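PDB 2B78: methyltransferase from Streptococcus mutans, which is a putative S-adenosylmethionine-dependent methyltransferase that probably acts on RNA. Local coordinates for residues A237-R248 / N264-Y275; V306-I314 / I327-M336. All blocks are in the same frame, centred on the assembly; numbering follows the deposited sequence.

Contact 1 (A237-R248 / N264-Y275)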
loop_
_atom_site.group_PDB
_atom_site.type_symbol
_atom_site.label_atom_id
_atom_site.label_comp_id
_atom_site.label_asym_id
_atom_site.label_seq_id
_atom_site.Cartn_x
_atom_site.Cartn_y
_atom_site.Cartn_z
ATOM N N ALA A 237 -17.673 -13.995 -14.757
ATOM C CA ALA A 237 -18.539 -13.181 -13.916
ATOM C C ALA A 237 -17.782 -12.767 -12.659
ATOM O O ALA A 237 -16.798 -13.390 -12.294
ATOM C CB ALA A 237 -19.781 -13.986 -13.535
ATOM N N THR A 238 -18.225 -11.707 -11.993
ATOM C CA THR A 238 -17.558 -11.318 -10.759
ATOM C C THR A 238 -18.573 -10.788 -9.773
ATOM O O THR A 238 -19.571 -10.158 -10.148
ATOM C CB THR A 238 -16.484 -10.223 -10.967
ATOM O OG1 THR A 238 -17.123 -8.954 -11.169
ATOM C CG2 THR A 238 -15.616 -10.546 -12.166
ATOM N N THR A 239 -18.326 -11.071 -8.507
ATOM C CA THR A 239 -19.177 -10.603 -7.432
ATOM C C THR A 239 -18.234 -9.876 -6.495
ATOM O O THR A 239 -17.275 -10.461 -6.006
ATOM C CB THR A 239 -19.839 -11.765 -6.696
ATOM O OG1 THR A 239 -20.666 -12.490 -7.615
ATOM C CG2 THR A 239 -20.681 -11.243 -5.534
ATOM N N SER A 240 -18.507 -8.596 -6.252
ATOM C CA SER A 240 -17.663 -7.779 -5.396
ATOM C C SER A 240 -18.407 -7.459 -4.105
ATOM O O SER A 240 -19.501 -6.883 -4.128
ATOM C CB SER A 240 -17.297 -6.494 -6.134
ATOM O OG SER A 240 -16.811 -6.796 -7.436
ATOM N N VAL A 241 -17.808 -7.828 -2.979
ATOM C CA VAL A 241 -18.452 -7.612 -1.688
ATOM C C VAL A 241 -17.710 -6.673 -0.750
ATOM O O VAL A 241 -16.532 -6.890 -0.435
ATOM C CB VAL A 241 -18.651 -8.956 -0.959
ATOM C CG1 VAL A 241 -19.511 -8.745 0.297
ATOM C CG2 VAL A 241 -19.279 -9.971 -1.896
ATOM N N ASP A 242 -18.397 -5.622 -0.299
ATOM C CA ASP A 242 -17.802 -4.674 0.635
ATOM C C ASP A 242 -18.854 -4.243 1.646
ATOM O O ASP A 242 -20.036 -4.133 1.321
ATOM C CB ASP A 242 -17.273 -3.431 -0.087
ATOM C CG ASP A 242 -16.243 -2.685 0.736
ATOM O OD1 ASP A 242 -15.090 -3.161 0.794
ATOM O OD2 ASP A 242 -16.576 -1.637 1.340
ATOM N N LEU A 243 -18.420 -3.986 2.871
ATOM C CA LEU A 243 -19.334 -3.565 3.922
ATOM C C LEU A 243 -19.881 -2.152 3.723
ATOM O O LEU A 243 -20.950 -1.832 4.233
ATOM C CB LEU A 243 -18.621 -3.633 5.277
ATOM C CG LEU A 243 -19.403 -3.118 6.484
ATOM C CD1 LEU A 243 -20.538 -4.081 6.814
ATOM C CD2 LEU A 243 -18.463 -2.975 7.671
ATOM N N ALA A 244 -19.166 -1.314 2.976
ATOM C CA ALA A 244 -19.575 0.086 2.791
ATOM C C ALA A 244 -20.469 0.451 1.602
ATOM O O ALA A 244 -20.159 0.148 0.448
ATOM C CB ALA A 244 -18.333 0.975 2.780
ATOM N N LYS A 245 -21.568 1.139 1.902
ATOM C CA LYS A 245 -22.525 1.570 0.877
ATOM C C LYS A 245 -21.817 2.370 -0.220
ATOM O O LYS A 245 -22.205 2.324 -1.388
ATOM C CB LYS A 245 -23.619 2.438 1.513
ATOM C CG LYS A 245 -24.496 1.718 2.524
ATOM C CD LYS A 245 -25.507 2.667 3.173
ATOM C CE LYS A 245 -26.415 1.914 4.145
ATOM N NZ LYS A 245 -27.322 2.817 4.918
ATOM N N ARG A 246 -20.778 3.105 0.168
ATOM C CA ARG A 246 -20.004 3.912 -0.770
ATOM C C ARG A 246 -19.413 3.098 -1.912
ATOM O O ARG A 246 -19.194 3.621 -3.007
ATOM C CB ARG A 246 -18.850 4.601 -0.044
ATOM C CG ARG A 246 -19.238 5.654 0.961
ATOM C CD ARG A 246 -17.968 6.302 1.500
ATOM N NE ARG A 246 -17.115 6.764 0.405
ATOM C CZ ARG A 246 -15.855 7.162 0.545
ATOM N NH1 ARG A 246 -15.283 7.155 1.744
ATOM N NH2 ARG A 246 -15.164 7.569 -0.515
ATOM N N SER A 247 -19.138 1.824 -1.655
ATOM C CA SER A 247 -18.546 0.954 -2.670
ATOM C C SER A 247 -19.322 0.870 -3.979
ATOM O O SER A 247 -18.714 0.683 -5.036
ATOM C CB SER A 247 -18.363 -0.459 -2.116
ATOM O OG SER A 247 -19.614 -1.061 -1.816
ATOM N N ARG A 248 -20.648 1.005 -3.929
ATOM C CA ARG A 248 -21.446 0.901 -5.151
ATOM C C ARG A 248 -21.051 1.880 -6.253
ATOM O O ARG A 248 -20.561 1.477 -7.308
ATOM C CB ARG A 248 -22.937 1.082 -4.851
ATOM C CG ARG A 248 -23.532 0.039 -3.901
ATOM C CD ARG A 248 -25.012 -0.201 -4.212
ATOM N NE ARG A 248 -25.657 -1.150 -3.305
ATOM C CZ ARG A 248 -26.053 -0.857 -2.070
ATOM N NH1 ARG A 248 -25.863 0.366 -1.585
ATOM N NH2 ARG A 248 -26.657 -1.774 -1.326
ATOM N N ASN A 264 -23.107 -9.582 -15.927
ATOM C CA ASN A 264 -22.493 -10.624 -15.115
ATOM C C ASN A 264 -21.553 -10.090 -14.052
ATOM O O ASN A 264 -20.646 -10.790 -13.606
ATOM C CB ASN A 264 -21.755 -11.622 -16.009
ATOM C CG ASN A 264 -22.703 -12.414 -16.888
ATOM O OD1 ASN A 264 -22.580 -12.413 -18.111
ATOM N ND2 ASN A 264 -23.665 -13.090 -16.261
ATOM N N HIS A 265 -21.760 -8.843 -13.650
ATOM C CA HIS A 265 -20.927 -8.256 -12.622
ATOM C C HIS A 265 -21.854 -7.714 -11.550
ATOM O O HIS A 265 -22.642 -6.803 -11.799
ATOM C CB HIS A 265 -20.034 -7.159 -13.217
ATOM C CG HIS A 265 -19.085 -7.672 -14.258
ATOM N ND1 HIS A 265 -18.049 -8.531 -13.957
ATOM C CD2 HIS A 265 -19.091 -7.551 -15.610
ATOM C CE1 HIS A 265 -17.466 -8.928 -15.075
ATOM N NE2 HIS A 265 -18.080 -8.349 -16.094
ATOM N N GLN A 266 -21.767 -8.311 -10.365
ATOM C CA GLN A 266 -22.604 -7.935 -9.227
ATOM C C GLN A 266 -21.844 -7.231 -8.116
ATOM O O GLN A 266 -20.746 -7.652 -7.743
ATOM C CB GLN A 266 -23.267 -9.178 -8.632
ATOM C CG GLN A 266 -24.479 -9.708 -9.394
ATOM C CD GLN A 266 -24.135 -10.268 -10.763
ATOM O OE1 GLN A 266 -23.261 -11.124 -10.897
ATOM N NE2 GLN A 266 -24.834 -9.791 -11.790
ATOM N N LEU A 267 -22.441 -6.170 -7.577
ATOM C CA LEU A 267 -21.839 -5.431 -6.474
ATOM C C LEU A 267 -22.747 -5.651 -5.267
ATOM O O LEU A 267 -23.949 -5.351 -5.318
ATOM C CB LEU A 267 -21.757 -3.937 -6.784
ATOM C CG LEU A 267 -21.064 -3.462 -8.068
ATOM C CD1 LEU A 267 -21.049 -1.950 -8.044
ATOM C CD2 LEU A 267 -19.653 -3.999 -8.188
ATOM N N VAL A 268 -22.168 -6.177 -4.190
ATOM C CA VAL A 268 -22.898 -6.465 -2.966
ATOM C C VAL A 268 -22.389 -5.625 -1.800
ATOM O O VAL A 268 -21.194 -5.372 -1.684
ATOM C CB VAL A 268 -22.741 -7.959 -2.593
ATOM C CG1 VAL A 268 -23.425 -8.250 -1.267
ATOM C CG2 VAL A 268 -23.308 -8.836 -3.703
ATOM N N VAL A 269 -23.299 -5.163 -0.951
ATOM C CA VAL A 269 -22.894 -4.400 0.228
ATOM C C VAL A 269 -23.312 -5.247 1.409
ATOM O O VAL A 269 -24.503 -5.338 1.735
ATOM C CB VAL A 269 -23.595 -3.028 0.329
ATOM C CG1 VAL A 269 -23.103 -2.289 1.575
ATOM C CG2 VAL A 269 -23.296 -2.199 -0.915
ATOM N N MET A 270 -22.335 -5.880 2.048
ATOM C CA MET A 270 -22.631 -6.749 3.169
ATOM C C MET A 270 -21.366 -7.077 3.946
ATOM O O MET A 270 -20.254 -6.984 3.415
ATOM C CB MET A 270 -23.248 -8.046 2.641
ATOM C CG MET A 270 -23.837 -8.948 3.699
ATOM S SD MET A 270 -24.356 -10.537 3.009
ATOM C CE MET A 270 -25.505 -10.023 1.785
ATOM N N ASP A 271 -21.535 -7.445 5.211
ATOM C CA ASP A 271 -20.406 -7.842 6.043
ATOM C C ASP A 271 -19.874 -9.120 5.375
ATOM O O ASP A 271 -20.655 -9.965 4.925
ATOM C CB ASP A 271 -20.896 -8.144 7.458
ATOM C CG ASP A 271 -19.811 -8.690 8.341
ATOM O OD1 ASP A 271 -19.005 -7.892 8.885
ATOM O OD2 ASP A 271 -19.759 -9.923 8.479
ATOM N N VAL A 272 -18.554 -9.263 5.295
ATOM C CA VAL A 272 -17.973 -10.432 4.633
ATOM C C VAL A 272 -18.345 -11.759 5.289
ATOM O O VAL A 272 -18.544 -12.756 4.598
ATOM C CB VAL A 272 -16.432 -10.292 4.519
ATOM C CG1 VAL A 272 -15.807 -11.618 4.098
ATOM C CG2 VAL A 272 -16.096 -9.224 3.465
ATOM N N PHE A 273 -18.443 -11.790 6.612
ATOM C CA PHE A 273 -18.828 -13.041 7.257
ATOM C C PHE A 273 -20.300 -13.310 6.993
ATOM O O PHE A 273 -20.712 -14.465 6.855
ATOM C CB PHE A 273 -18.542 -12.998 8.755
ATOM C CG PHE A 273 -17.087 -13.144 9.083
ATOM C CD1 PHE A 273 -16.430 -14.358 8.860
ATOM C CD2 PHE A 273 -16.356 -12.065 9.565
ATOM C CE1 PHE A 273 -15.058 -14.488 9.114
ATOM C CE2 PHE A 273 -14.981 -12.188 9.822
ATOM C CZ PHE A 273 -14.335 -13.399 9.595
ATOM N N ASP A 274 -21.102 -12.251 6.911
ATOM C CA ASP A 274 -22.520 -12.442 6.621
ATOM C C ASP A 274 -22.645 -12.960 5.191
ATOM O O ASP A 274 -23.573 -13.721 4.875
ATOM C CB ASP A 274 -23.315 -11.136 6.771
ATOM C CG ASP A 274 -23.562 -10.758 8.227
ATOM O OD1 ASP A 274 -23.538 -11.649 9.105
ATOM O OD2 ASP A 274 -23.794 -9.563 8.497
ATOM N N TYR A 275 -21.721 -12.554 4.320
ATOM C CA TYR A 275 -21.787 -13.035 2.948
ATOM C C TYR A 275 -21.388 -14.507 2.869
ATOM O O TYR A 275 -21.917 -15.249 2.042
ATOM C CB TYR A 275 -20.889 -12.222 2.008
ATOM C CG TYR A 275 -21.176 -12.561 0.563
ATOM C CD1 TYR A 275 -22.306 -12.049 -0.077
ATOM C CD2 TYR A 275 -20.383 -13.473 -0.135
ATOM C CE1 TYR A 275 -22.650 -12.443 -1.375
ATOM C CE2 TYR A 275 -20.715 -13.873 -1.439
ATOM C CZ TYR A 275 -21.852 -13.354 -2.049
ATOM O OH TYR A 275 -22.202 -13.747 -3.323
HETATM O O HOH W 1 -18.572 -7.158 -9.492
HETATM O O HOH W 2 -20.217 -3.333 -3.328
#

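Contact 2 (V306-I314 / I327-M336)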
loop_
_atom_site.group_PDB
_atom_site.type_symbol
_atom_site.label_atom_id
_atom_site.label_comp_id
_atom_site.label_asym_id
_atom_site.label_seq_id
_atom_site.Cartn_x
_atom_site.Cartn_y
_atom_site.Cartn_z
ATOM N N VAL A 306 -5.941 -9.125 10.857
ATOM C CA VAL A 306 -5.255 -10.078 9.994
ATOM C C VAL A 306 -4.434 -11.076 10.799
ATOM O O VAL A 306 -4.572 -12.291 10.642
ATOM C CB VAL A 306 -4.312 -9.350 9.008
ATOM C CG1 VAL A 306 -3.472 -10.361 8.234
ATOM C CG2 VAL A 306 -5.136 -8.503 8.049
ATOM N N SER A 307 -3.578 -10.548 11.666
ATOM C CA SER A 307 -2.709 -11.371 12.486
ATOM C C SER A 307 -3.453 -12.449 13.259
ATOM O O SER A 307 -2.900 -13.519 13.512
ATOM C CB SER A 307 -1.930 -10.490 13.467
ATOM O OG SER A 307 -2.811 -9.825 14.360
ATOM N N LYS A 308 -4.710 -12.185 13.612
ATOM C CA LYS A 308 -5.484 -13.146 14.391
ATOM C C LYS A 308 -6.610 -13.914 13.698
ATOM O O LYS A 308 -6.788 -15.105 13.955
ATOM C CB LYS A 308 -6.070 -12.456 15.630
ATOM C CG LYS A 308 -5.110 -12.299 16.803
ATOM C CD LYS A 308 -3.843 -11.534 16.440
ATOM C CE LYS A 308 -2.916 -11.422 17.644
ATOM N NZ LYS A 308 -1.632 -10.735 17.322
ATOM N N ASP A 309 -7.367 -13.250 12.829
ATOM C CA ASP A 309 -8.505 -13.907 12.187
ATOM C C ASP A 309 -8.419 -14.222 10.698
ATOM O O ASP A 309 -9.393 -14.706 10.113
ATOM C CB ASP A 309 -9.776 -13.083 12.423
ATOM C CG ASP A 309 -9.992 -12.735 13.880
ATOM O OD1 ASP A 309 -9.643 -13.559 14.747
ATOM O OD2 ASP A 309 -10.528 -11.636 14.153
ATOM N N TYR A 310 -7.282 -13.969 10.067
ATOM C CA TYR A 310 -7.200 -14.252 8.639
ATOM C C TYR A 310 -7.556 -15.711 8.318
ATOM O O TYR A 310 -8.191 -15.987 7.293
ATOM C CB TYR A 310 -5.804 -13.916 8.099
ATOM C CG TYR A 310 -5.813 -13.553 6.625
ATOM C CD1 TYR A 310 -5.821 -12.217 6.212
ATOM C CD2 TYR A 310 -5.874 -14.543 5.650
ATOM C CE1 TYR A 310 -5.890 -11.883 4.849
ATOM C CE2 TYR A 310 -5.946 -14.222 4.296
ATOM C CZ TYR A 310 -5.953 -12.895 3.904
ATOM O OH TYR A 310 -6.025 -12.590 2.566
ATOM N N HIS A 311 -7.181 -16.643 9.193
ATOM C CA HIS A 311 -7.464 -18.060 8.940
ATOM C C HIS A 311 -8.950 -18.324 8.737
ATOM O O HIS A 311 -9.334 -19.292 8.076
ATOM C CB HIS A 311 -6.934 -18.949 10.082
ATOM C CG HIS A 311 -7.669 -18.785 11.384
ATOM N ND1 HIS A 311 -7.506 -17.686 12.202
ATOM C CD2 HIS A 311 -8.594 -19.569 11.988
ATOM C CE1 HIS A 311 -8.301 -17.799 13.252
ATOM N NE2 HIS A 311 -8.971 -18.932 13.147
ATOM N N LYS A 312 -9.791 -17.463 9.295
ATOM C CA LYS A 312 -11.233 -17.638 9.159
ATOM C C LYS A 312 -11.700 -17.307 7.746
ATOM O O LYS A 312 -12.640 -17.924 7.233
ATOM C CB LYS A 312 -11.960 -16.747 10.160
ATOM C CG LYS A 312 -11.734 -17.147 11.608
ATOM C CD LYS A 312 -12.435 -16.176 12.546
ATOM C CE LYS A 312 -13.935 -16.195 12.322
ATOM N NZ LYS A 312 -14.638 -15.366 13.340
ATOM N N LEU A 313 -11.052 -16.327 7.116
ATOM C CA LEU A 313 -11.423 -15.939 5.758
ATOM C C LEU A 313 -11.074 -17.078 4.804
ATOM O O LEU A 313 -11.837 -17.402 3.897
ATOM C CB LEU A 313 -10.677 -14.670 5.340
ATOM C CG LEU A 313 -10.886 -13.471 6.262
ATOM C CD1 LEU A 313 -10.047 -12.295 5.758
ATOM C CD2 LEU A 313 -12.366 -13.103 6.319
ATOM N N ILE A 314 -9.913 -17.683 5.020
ATOM C CA ILE A 314 -9.466 -18.794 4.196
ATOM C C ILE A 314 -10.356 -20.018 4.391
ATOM O O ILE A 314 -10.766 -20.658 3.419
ATOM C CB ILE A 314 -8.007 -19.172 4.542
ATOM C CG1 ILE A 314 -7.061 -18.043 4.113
ATOM C CG2 ILE A 314 -7.626 -20.480 3.856
ATOM C CD1 ILE A 314 -6.936 -17.875 2.595
ATOM N N ILE A 327 -7.314 -19.209 -4.764
ATOM C CA ILE A 327 -7.507 -18.200 -3.743
ATOM C C ILE A 327 -6.349 -17.230 -3.891
ATOM O O ILE A 327 -5.192 -17.640 -4.018
ATOM C CB ILE A 327 -7.466 -18.787 -2.316
ATOM C CG1 ILE A 327 -8.671 -19.699 -2.083
ATOM C CG2 ILE A 327 -7.475 -17.664 -1.288
ATOM C CD1 ILE A 327 -8.829 -20.128 -0.638
ATOM N N ILE A 328 -6.662 -15.943 -3.910
ATOM C CA ILE A 328 -5.637 -14.913 -3.993
ATOM C C ILE A 328 -5.755 -14.230 -2.636
ATOM O O ILE A 328 -6.682 -13.459 -2.398
ATOM C CB ILE A 328 -5.932 -13.927 -5.134
ATOM C CG1 ILE A 328 -5.827 -14.666 -6.467
ATOM C CG2 ILE A 328 -4.939 -12.756 -5.109
ATOM C CD1 ILE A 328 -6.138 -13.817 -7.680
ATOM N N ALA A 329 -4.847 -14.579 -1.728
ATOM C CA ALA A 329 -4.842 -14.028 -0.373
ATOM C C ALA A 329 -3.889 -12.856 -0.283
ATOM O O ALA A 329 -2.659 -13.018 -0.359
ATOM C CB ALA A 329 -4.435 -15.109 0.641
ATOM N N SER A 330 -4.466 -11.675 -0.093
ATOM C CA SER A 330 -3.710 -10.442 -0.012
ATOM C C SER A 330 -3.832 -9.737 1.336
ATOM O O SER A 330 -4.821 -9.890 2.056
ATOM C CB SER A 330 -4.170 -9.501 -1.132
ATOM O OG SER A 330 -3.781 -8.169 -0.882
ATOM N N THR A 331 -2.801 -8.980 1.686
ATOM C CA THR A 331 -2.801 -8.218 2.931
ATOM C C THR A 331 -1.735 -7.144 2.830
ATOM O O THR A 331 -0.682 -7.364 2.222
ATOM C CB THR A 331 -2.498 -9.103 4.173
ATOM O OG1 THR A 331 -2.532 -8.288 5.354
ATOM C CG2 THR A 331 -1.119 -9.743 4.065
ATOM N N ASN A 332 -2.020 -5.978 3.406
ATOM C CA ASN A 332 -1.076 -4.860 3.407
ATOM C C ASN A 332 -0.605 -4.616 4.836
ATOM O O ASN A 332 -0.007 -3.577 5.126
ATOM C CB ASN A 332 -1.734 -3.574 2.885
ATOM C CG ASN A 332 -1.824 -3.522 1.372
ATOM O OD1 ASN A 332 -0.819 -3.657 0.671
ATOM N ND2 ASN A 332 -3.029 -3.305 0.860
ATOM N N ALA A 333 -0.877 -5.575 5.723
ATOM C CA ALA A 333 -0.498 -5.465 7.137
ATOM C C ALA A 333 1.014 -5.468 7.327
ATOM O O ALA A 333 1.659 -6.508 7.171
ATOM C CB ALA A 333 -1.116 -6.600 7.931
ATOM N N ALA A 334 1.562 -4.305 7.682
ATOM C CA ALA A 334 3.003 -4.130 7.879
ATOM C C ALA A 334 3.532 -4.873 9.096
ATOM O O ALA A 334 4.730 -5.178 9.179
ATOM C CB ALA A 334 3.331 -2.642 8.002
ATOM N N ASN A 335 2.632 -5.163 10.029
ATOM C CA ASN A 335 2.970 -5.862 11.259
ATOM C C ASN A 335 3.052 -7.374 11.093
ATOM O O ASN A 335 3.488 -8.069 12.009
ATOM C CB ASN A 335 1.943 -5.521 12.343
ATOM C CG ASN A 335 0.518 -5.491 11.808
ATOM O OD1 ASN A 335 0.157 -4.613 11.018
ATOM N ND2 ASN A 335 -0.296 -6.452 12.233
ATOM N N MET A 336 2.630 -7.889 9.941
ATOM C CA MET A 336 2.699 -9.331 9.697
ATOM C C MET A 336 3.826 -9.711 8.739
ATOM O O MET A 336 3.979 -9.107 7.675
ATOM C CB MET A 336 1.381 -9.860 9.119
ATOM C CG MET A 336 0.409 -10.426 10.145
ATOM S SD MET A 336 -0.541 -11.790 9.431
ATOM C CE MET A 336 -0.026 -13.146 10.472
#

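Contact 1 (A237-R248 / N264-Y275)
Gln266 O is gripped twice, by the backbone N of Ser240 at 2.9 Å and by a water that donates to it at 2.8 Å. The same water bonds to Thr238 OG1 and to Ser240 OG, which also pairs with Ser227, so it ties the backbone of strand 265-269 to two hydroxyls of strand 237-242. Thr238 OG1 lies between the backbone N and the carbonyl carbon (chi1 75°), from where it reaches His265 ND1 at the edge of the imidazole, 3.0 Å away. The two strands run parallel, 15° apart, and their ladder extends from Asn264 O to Met270 N; only its last bond, Met270 N to Asp242 O, is strongly bent. A second water donates to Val268 O at 2.8 Å and to Ser247 OG, linking the ladder to the turn from Ala244 to Ser247.

On the opposite face, Val241 CG2 stands almost centrally over the Tyr275 ring, 3.9 Å from its centroid and 5° off the normal, a CH-pi contact. Back on the face of Thr238 and Ser240, Val269 CG2 sits over one face of the Arg248 guanidinium, 3.3 Å from CZ, the side chains crossing at about a right angle.

Asp242 OD2 accepts from Ala244 N in an Asx turn while OD1 takes Tyr222 N, and Asp271 OD2 caps helix 272-281 through Asp274 N at 3.1 Å. Both aspartates belong to the S-adenosyl-L-homocysteine site, unoccupied here; backbone N-H groups thus hold two site carboxylates in place at or just past the carboxyl ends of adjacent strands.

Contact 2 (V306-I314 / I327-M336)
Tyr310, Met336 and Val306 bury the most surface where helix 306-319 packs along strand 325-331, nearly antiparallel at 163° with the short axes 10.7 Å apart. The Tyr310 side chain leaves the helix with CG roughly trans to the backbone N (chi1 -153°) and brings its hydroxyl down to the strand, where OH donates to Ser330 O at 3.0 Å. That oxygen sits at the ring edge, near the ring plane, but the hydroxyl meets it from 37° above the carbonyl plane. Ala329 CB packs 3.5 Å from the same OH, and Phe341 of helix 338-349 meets the ring edge-to-face.

One turn earlier, Val306 CG1 touches two partners: Met336 SD at 3.5 Å and Thr331 OG1 at 3.7 Å. Thr331 OG1 also accepts from Ala333 N in an ST turn, which starts the bend that returns the chain to the helix. Met336 bends about its CB-CG and CG-SD bonds, and its tip lies along the first turn of the helix, with CE 3.8 Å from Ser307 CA. At the far end Ile314 CD1 rests on Ile327 CG2, 3.9 Å away, and on Ala329.

Val306 and Met336 thus pack one end of this buried interface and Ile314 the other, while between them the phenol delivers a direct bond to a strand carbonyl, giving the helix a polar tie to the central sheet of the methyltransferase domain.

Overall arrangement
Both contacts belong to the seven-stranded sheet of the Rossmann-like methyltransferase domain, their centres 19 Å apart. Contact 1 pairs an edge strand, 265-269, with its neighbour, whereas contact 2 packs a helix on strand 325-331; strands 215-219 and 286-291 lie between them. They meet directly through helices 272-281 and 306-319: Phe273 CE1 packs 3.8 Å from Lys312 CE, the lysine also makes a cation-pi interaction with the ring, and Phe273 packs on Leu313 as well. Asp242, Arg246, Asp271 and Val272, all in contact 1, belong to the S-adenosyl-L-homocysteine site, though no ligand is bound to this chain. Contact 2 is farther off, the side chain of Tyr310 lying about 10 Å from that of Val272.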